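Local coordinates for hypothetical protein (Exiguobacterium sibiricum, PDB 2HKV) that is of unknown function but binds a nickel ion through three histidines and is a putative member of the DinB family of helical proteins, at residues A[20-23]-A[24-27]; A[81-84]-A[85-89]. One frame throughout, in Å; residues are numbered along the deposited sequence.

Contact 1 (A[20-23]-A[24-27])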
ATOM      1  N   THR A  20       5.660 -10.717   0.451  1.00 36.64           N
ATOM      2  CA  THR A  20       5.715 -10.857  -0.992  1.00 37.31           C
ATOM      3  C   THR A  20       6.499 -12.082  -1.424  1.00 39.30           C
ATOM      4  O   THR A  20       6.057 -12.810  -2.345  1.00 35.39           O
ATOM      5  CB  THR A  20       6.261  -9.595  -1.679  1.00 36.97           C
ATOM      6  OG1 THR A  20       5.403  -8.501  -1.351  1.00 36.38           O
ATOM      7  CG2 THR A  20       6.323  -9.738  -3.221  1.00 34.98           C
ATOM      8  N   ARG A  21       7.624 -12.323  -0.750  1.00 38.51           N
ATOM      9  CA  ARG A  21       8.465 -13.483  -1.029  1.00 38.91           C
ATOM     10  C   ARG A  21       7.619 -14.751  -0.841  1.00 38.44           C
ATOM     11  O   ARG A  21       7.644 -15.653  -1.671  1.00 38.68           O
ATOM     12  CB  ARG A  21       9.715 -13.480  -0.130  1.00 39.55           C
ATOM     13  CG  ARG A  21      10.810 -14.347  -0.603  1.00 48.36           C
ATOM     14  CD  ARG A  21      11.899 -14.505   0.475  1.00 50.49           C
ATOM     15  NE  ARG A  21      12.518 -13.213   0.778  1.00 58.73           N
ATOM     16  CZ  ARG A  21      12.749 -12.728   1.997  1.00 68.19           C
ATOM     17  NH1 ARG A  21      12.433 -13.412   3.096  1.00 73.94           N
ATOM     18  NH2 ARG A  21      13.327 -11.538   2.122  1.00 67.12           N
ATOM     19  N   ASP A  22       6.833 -14.802   0.239  1.00 34.87           N
ATOM     20  CA  ASP A  22       6.010 -15.977   0.509  1.00 40.04           C
ATOM     21  C   ASP A  22       4.965 -16.156  -0.575  1.00 41.40           C
ATOM     22  O   ASP A  22       4.732 -17.285  -1.045  1.00 40.69           O
ATOM     23  CB  ASP A  22       5.322 -15.867   1.859  1.00 42.37           C
ATOM     24  CG  ASP A  22       6.302 -15.936   3.027  1.00 55.83           C
ATOM     25  OD1 ASP A  22       7.385 -16.584   2.873  1.00 59.00           O
ATOM     26  OD2 ASP A  22       5.976 -15.351   4.102  1.00 62.91           O
ATOM     27  N   LEU A  23       4.360 -15.042  -1.009  1.00 39.71           N
ATOM     28  CA  LEU A  23       3.320 -15.133  -2.046  1.00 38.50           C
ATOM     29  C   LEU A  23       3.895 -15.671  -3.351  1.00 37.91           C
ATOM     30  O   LEU A  23       3.288 -16.535  -3.961  1.00 37.86           O
ATOM     31  CB  LEU A  23       2.624 -13.778  -2.309  1.00 39.64           C
ATOM     32  CG  LEU A  23       1.638 -13.242  -1.253  1.00 43.07           C
ATOM     33  CD1 LEU A  23       1.180 -11.814  -1.645  1.00 45.96           C
ATOM     34  CD2 LEU A  23       0.410 -14.153  -1.118  1.00 44.73           C
ATOM     35  N   ILE A  24       5.060 -15.166  -3.743  1.00 34.90           N
ATOM     36  CA  ILE A  24       5.710 -15.578  -4.974  1.00 38.80           C
ATOM     37  C   ILE A  24       5.963 -17.071  -4.898  1.00 39.30           C
ATOM     38  O   ILE A  24       5.655 -17.779  -5.847  1.00 38.78           O
ATOM     39  CB  ILE A  24       7.014 -14.738  -5.264  1.00 39.66           C
ATOM     40  CG1 ILE A  24       6.628 -13.299  -5.639  1.00 46.12           C
ATOM     41  CG2 ILE A  24       7.887 -15.391  -6.366  1.00 35.47           C
ATOM     42  CD1 ILE A  24       7.804 -12.317  -5.701  1.00 42.23           C
ATOM     43  N   ARG A  25       6.425 -17.569  -3.738  1.00 41.71           N
ATOM     44  CA  ARG A  25       6.654 -19.022  -3.586  1.00 40.91           C
ATOM     45  C   ARG A  25       5.380 -19.894  -3.648  1.00 42.16           C
ATOM     46  O   ARG A  25       5.470 -21.116  -3.806  1.00 41.28           O
ATOM     47  CB  ARG A  25       7.426 -19.297  -2.306  1.00 44.46           C
ATOM     48  CG  ARG A  25       8.849 -18.768  -2.318  1.00 42.29           C
ATOM     49  CD  ARG A  25       9.351 -18.698  -0.884  1.00 47.95           C
ATOM     50  NE  ARG A  25      10.786 -18.468  -0.802  1.00 53.32           N
ATOM     51  CZ  ARG A  25      11.412 -17.927   0.248  1.00 60.01           C
ATOM     52  NH1 ARG A  25      10.733 -17.526   1.328  1.00 64.14           N
ATOM     53  NH2 ARG A  25      12.732 -17.768   0.215  1.00 59.53           N
ATOM     54  N   LEU A  26       4.203 -19.290  -3.562  1.00 39.51           N
ATOM     55  CA  LEU A  26       2.956 -20.040  -3.683  1.00 41.09           C
ATOM     56  C   LEU A  26       2.593 -20.280  -5.129  1.00 39.10           C
ATOM     57  O   LEU A  26       1.905 -21.233  -5.452  1.00 40.95           O
ATOM     58  CB  LEU A  26       1.804 -19.324  -2.952  1.00 41.66           C
ATOM     59  CG  LEU A  26       1.979 -19.119  -1.441  1.00 48.24           C
ATOM     60  CD1 LEU A  26       0.681 -18.582  -0.838  1.00 50.64           C
ATOM     61  CD2 LEU A  26       2.373 -20.413  -0.771  1.00 52.35           C
ATOM     62  N   ILE A  27       3.079 -19.420  -6.020  1.00 38.54           N
ATOM     63  CA  ILE A  27       2.581 -19.400  -7.359  1.00 37.64           C
ATOM     64  C   ILE A  27       2.939 -20.718  -8.082  1.00 37.65           C
ATOM     65  O   ILE A  27       4.084 -21.166  -8.034  1.00 37.14           O
ATOM     66  CB  ILE A  27       3.101 -18.189  -8.141  1.00 35.80           C
ATOM     67  CG1 ILE A  27       2.680 -16.865  -7.457  1.00 34.62           C
ATOM     68  CG2 ILE A  27       2.616 -18.315  -9.640  1.00 33.38           C
ATOM     69  CD1 ILE A  27       3.244 -15.589  -8.119  1.00 36.15           C
TER
HETATM   70  O   HOH W   1       7.786 -18.849   1.796  1.00 58.92           O
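With CG set opposite its backbone N (chi1 -162°), the Arg21 chain runs out beside Arg25, whose own CG stands beside the backbone N (chi1 -67°) and whose extended chain reaches back over its neighbour one turn earlier. The two therefore run alongside each other in the same direction, and the guanidinium of Arg25 rests one face on aliphatic carbon: CG of Arg21 sits 3.7 Å above its plane, over the centre, and Arg21 CD comes within 3.3 Å of Arg25 NH1. At the edge of the same group, Asp22 OD1 forms a long salt bridge of 3.8 Å to Arg25 NH1; a water links the same pair, donating to OD1 and accepting from NH1. Arg21 NE itself forms a salt bridge with Asp87 OD1 of helix 82-98. Shortening Arg21 to an alanine would probably leave the Arg25 guanidinium without the carbon beneath its face and Asp87 without its charged partner. Leu26 N bonds Leu23 O at 2.9 Å and, weakly, Asp22 O. Around helix 4-26, Thr20 and Arg21 pack against Leu86 of helix 82-98, Leu23 against Leu132 of helix 114-138, and Ile27 against Val43 of helix 43-61.

Contact 2 (A[81-84]-A[85-89])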
ATOM      1  N   GLN A  81      14.191 -16.708 -10.783  1.00 44.66           N
ATOM      2  CA  GLN A  81      15.070 -15.699 -10.169  1.00 44.68           C
ATOM      3  C   GLN A  81      14.313 -14.610  -9.394  1.00 43.79           C
ATOM      4  O   GLN A  81      14.925 -13.709  -8.841  1.00 43.00           O
ATOM      5  CB  GLN A  81      15.906 -15.025 -11.236  1.00 43.82           C
ATOM      6  CG  GLN A  81      16.751 -15.977 -12.053  1.00 47.56           C
ATOM      7  CD  GLN A  81      17.051 -15.450 -13.454  1.00 49.86           C
ATOM      8  OE1 GLN A  81      16.316 -14.613 -14.010  1.00 47.77           O
ATOM      9  NE2 GLN A  81      18.134 -15.959 -14.044  1.00 59.13           N
ATOM     10  N   LEU A  82      12.990 -14.705  -9.356  1.00 43.24           N
ATOM     11  CA  LEU A  82      12.154 -13.638  -8.790  1.00 41.15           C
ATOM     12  C   LEU A  82      12.472 -13.363  -7.352  1.00 38.96           C
ATOM     13  O   LEU A  82      12.630 -12.203  -6.972  1.00 39.63           O
ATOM     14  CB  LEU A  82      10.657 -13.934  -8.971  1.00 36.03           C
ATOM     15  CG  LEU A  82      10.121 -13.550 -10.344  1.00 39.04           C
ATOM     16  CD1 LEU A  82       8.707 -14.029 -10.491  1.00 37.69           C
ATOM     17  CD2 LEU A  82      10.191 -12.034 -10.507  1.00 40.37           C
ATOM     18  N   VAL A  83      12.567 -14.399  -6.527  1.00 42.19           N
ATOM     19  CA  VAL A  83      12.871 -14.161  -5.113  1.00 39.77           C
ATOM     20  C   VAL A  83      14.246 -13.531  -4.981  1.00 40.15           C
ATOM     21  O   VAL A  83      14.419 -12.566  -4.232  1.00 41.14           O
ATOM     22  CB  VAL A  83      12.752 -15.425  -4.244  1.00 41.70           C
ATOM     23  CG1 VAL A  83      13.310 -15.154  -2.831  1.00 41.26           C
ATOM     24  CG2 VAL A  83      11.306 -15.857  -4.173  1.00 46.44           C
ATOM     25  N   ASP A  84      15.225 -14.081  -5.687  1.00 41.05           N
ATOM     26  CA  ASP A  84      16.588 -13.556  -5.666  1.00 40.96           C
ATOM     27  C   ASP A  84      16.588 -12.093  -6.028  1.00 37.58           C
ATOM     28  O   ASP A  84      17.319 -11.310  -5.432  1.00 33.78           O
ATOM     29  CB  ASP A  84      17.488 -14.303  -6.649  1.00 42.60           C
ATOM     30  CG  ASP A  84      17.899 -15.689  -6.150  1.00 56.71           C
ATOM     31  OD1 ASP A  84      17.622 -16.013  -4.960  1.00 72.04           O
ATOM     32  OD2 ASP A  84      18.509 -16.451  -6.949  1.00 64.36           O
ATOM     33  N   ARG A  85      15.756 -11.734  -7.004  1.00 36.15           N
ATOM     34  CA  ARG A  85      15.645 -10.356  -7.467  1.00 37.48           C
ATOM     35  C   ARG A  85      15.007  -9.416  -6.457  1.00 35.35           C
ATOM     36  O   ARG A  85      15.503  -8.340  -6.232  1.00 37.81           O
ATOM     37  CB  ARG A  85      14.883 -10.293  -8.823  1.00 38.47           C
ATOM     38  CG  ARG A  85      15.023  -8.951  -9.541  1.00 36.94           C
ATOM     39  CD  ARG A  85      16.498  -8.576  -9.547  1.00 46.88           C
ATOM     40  NE  ARG A  85      16.831  -7.363 -10.258  1.00 45.20           N
ATOM     41  CZ  ARG A  85      17.002  -6.165  -9.708  1.00 57.24           C
ATOM     42  NH1 ARG A  85      16.884  -5.953  -8.374  1.00 41.14           N
ATOM     43  NH2 ARG A  85      17.301  -5.151 -10.530  1.00 56.31           N
ATOM     44  N   LEU A  86      13.907  -9.836  -5.857  1.00 33.44           N
ATOM     45  CA  LEU A  86      13.301  -9.121  -4.743  1.00 36.00           C
ATOM     46  C   LEU A  86      14.340  -8.846  -3.600  1.00 34.73           C
ATOM     47  O   LEU A  86      14.436  -7.729  -3.017  1.00 33.71           O
ATOM     48  CB  LEU A  86      12.114  -9.950  -4.238  1.00 34.72           C
ATOM     49  CG  LEU A  86      11.328  -9.455  -3.010  1.00 37.85           C
ATOM     50  CD1 LEU A  86      10.815  -8.009  -3.199  1.00 38.40           C
ATOM     51  CD2 LEU A  86      10.190 -10.469  -2.733  1.00 36.98           C
ATOM     52  N   ASP A  87      15.117  -9.865  -3.277  1.00 36.50           N
ATOM     53  CA  ASP A  87      16.103  -9.752  -2.222  1.00 37.49           C
ATOM     54  C   ASP A  87      17.151  -8.694  -2.529  1.00 36.33           C
ATOM     55  O   ASP A  87      17.584  -7.936  -1.640  1.00 36.19           O
ATOM     56  CB  ASP A  87      16.782 -11.106  -1.978  1.00 39.90           C
ATOM     57  CG  ASP A  87      15.852 -12.148  -1.299  1.00 51.15           C
ATOM     58  OD1 ASP A  87      14.655 -11.866  -1.055  1.00 53.43           O
ATOM     59  OD2 ASP A  87      16.327 -13.279  -1.013  1.00 67.22           O
ATOM     60  N   GLN A  88      17.598  -8.688  -3.779  1.00 35.59           N
ATOM     61  CA  GLN A  88      18.524  -7.688  -4.265  1.00 35.58           C
ATOM     62  C   GLN A  88      17.965  -6.279  -4.170  1.00 34.02           C
ATOM     63  O   GLN A  88      18.652  -5.367  -3.713  1.00 31.65           O
ATOM     64  CB  GLN A  88      18.841  -8.006  -5.710  1.00 36.20           C
ATOM     65  CG  GLN A  88      19.758  -7.062  -6.397  1.00 43.33           C
ATOM     66  CD  GLN A  88      20.125  -7.559  -7.816  1.00 41.25           C
ATOM     67  OE1 GLN A  88      20.269  -8.781  -8.064  1.00 40.64           O
ATOM     68  NE2 GLN A  88      20.258  -6.613  -8.753  1.00 43.73           N
ATOM     69  N   SER A  89      16.705  -6.106  -4.601  1.00 35.68           N
ATOM     70  CA  SER A  89      16.010  -4.816  -4.496  1.00 34.25           C
ATOM     71  C   SER A  89      15.864  -4.366  -3.035  1.00 32.96           C
ATOM     72  O   SER A  89      16.065  -3.211  -2.709  1.00 35.68           O
ATOM     73  CB  SER A  89      14.631  -4.882  -5.179  1.00 32.47           C
ATOM     74  OG  SER A  89      14.809  -5.245  -6.534  1.00 39.49           O
TER
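Val83 and Asp87 extend in company from successive turns, and CG1 of the valine is 4.0 Å from both carboxylate oxygens of the aspartate. The carboxylate is folded back along the helix, CG beside its own backbone N (chi1 -71°), which brings Asp87 OD1 to 3.3 Å from Val83 O, an approach of two acceptors and not a bond. That carbonyl instead receives the backbone N of Asp87 at 2.9 Å. On the far side of the helix, the guanidinium of Arg85 has Gln88 NE2 over one face, 3.4 Å above its plane. Beneath these side chains runs the regular i to i+4 bonding of the first turns of helix 82-98, one of the long helices of a bundle consistent with the DinB family: Arg85 N meets Gln81 O at 2.8 Å, and Leu86 N meets Leu82 O with an N-H...O angle of 174°. Further out, neighbouring helices fix the polar ends. Arg21 of helix 4-26 forms a salt bridge through NE to Asp87 OD1, Glu55 of helix 43-61 pairs with Arg85 NH1, and Ser89 OG is hydrogen-bonded to the carbonyl of Ala51. Leu82 packs on Ala47, Val48 and Ala51, whereas Leu86 turns to Val17 and Thr20.

Overall arrangement
The two contacts come in series along the chain, contact 1 in the last turns of helix 4-26 and contact 2 in the first turns of helix 82-98, and both belong to the putative DinB domain. Their centres are 12 Å apart, yet the helices touch directly: a salt bridge of 3.1 Å joins Arg21 NE to Asp87 OD1, and Arg21 CG meets Val83 CG1 at 3.4 Å. Local order within each helix thus presents side chains that tie one helix to the other. The nickel ion, bound by His49, His124 and His128, lies about 12 Å from the Thr20 side chain and about 13 Å from that of Leu86, so the pair belongs to the packing of the bundle rather than to the metal site.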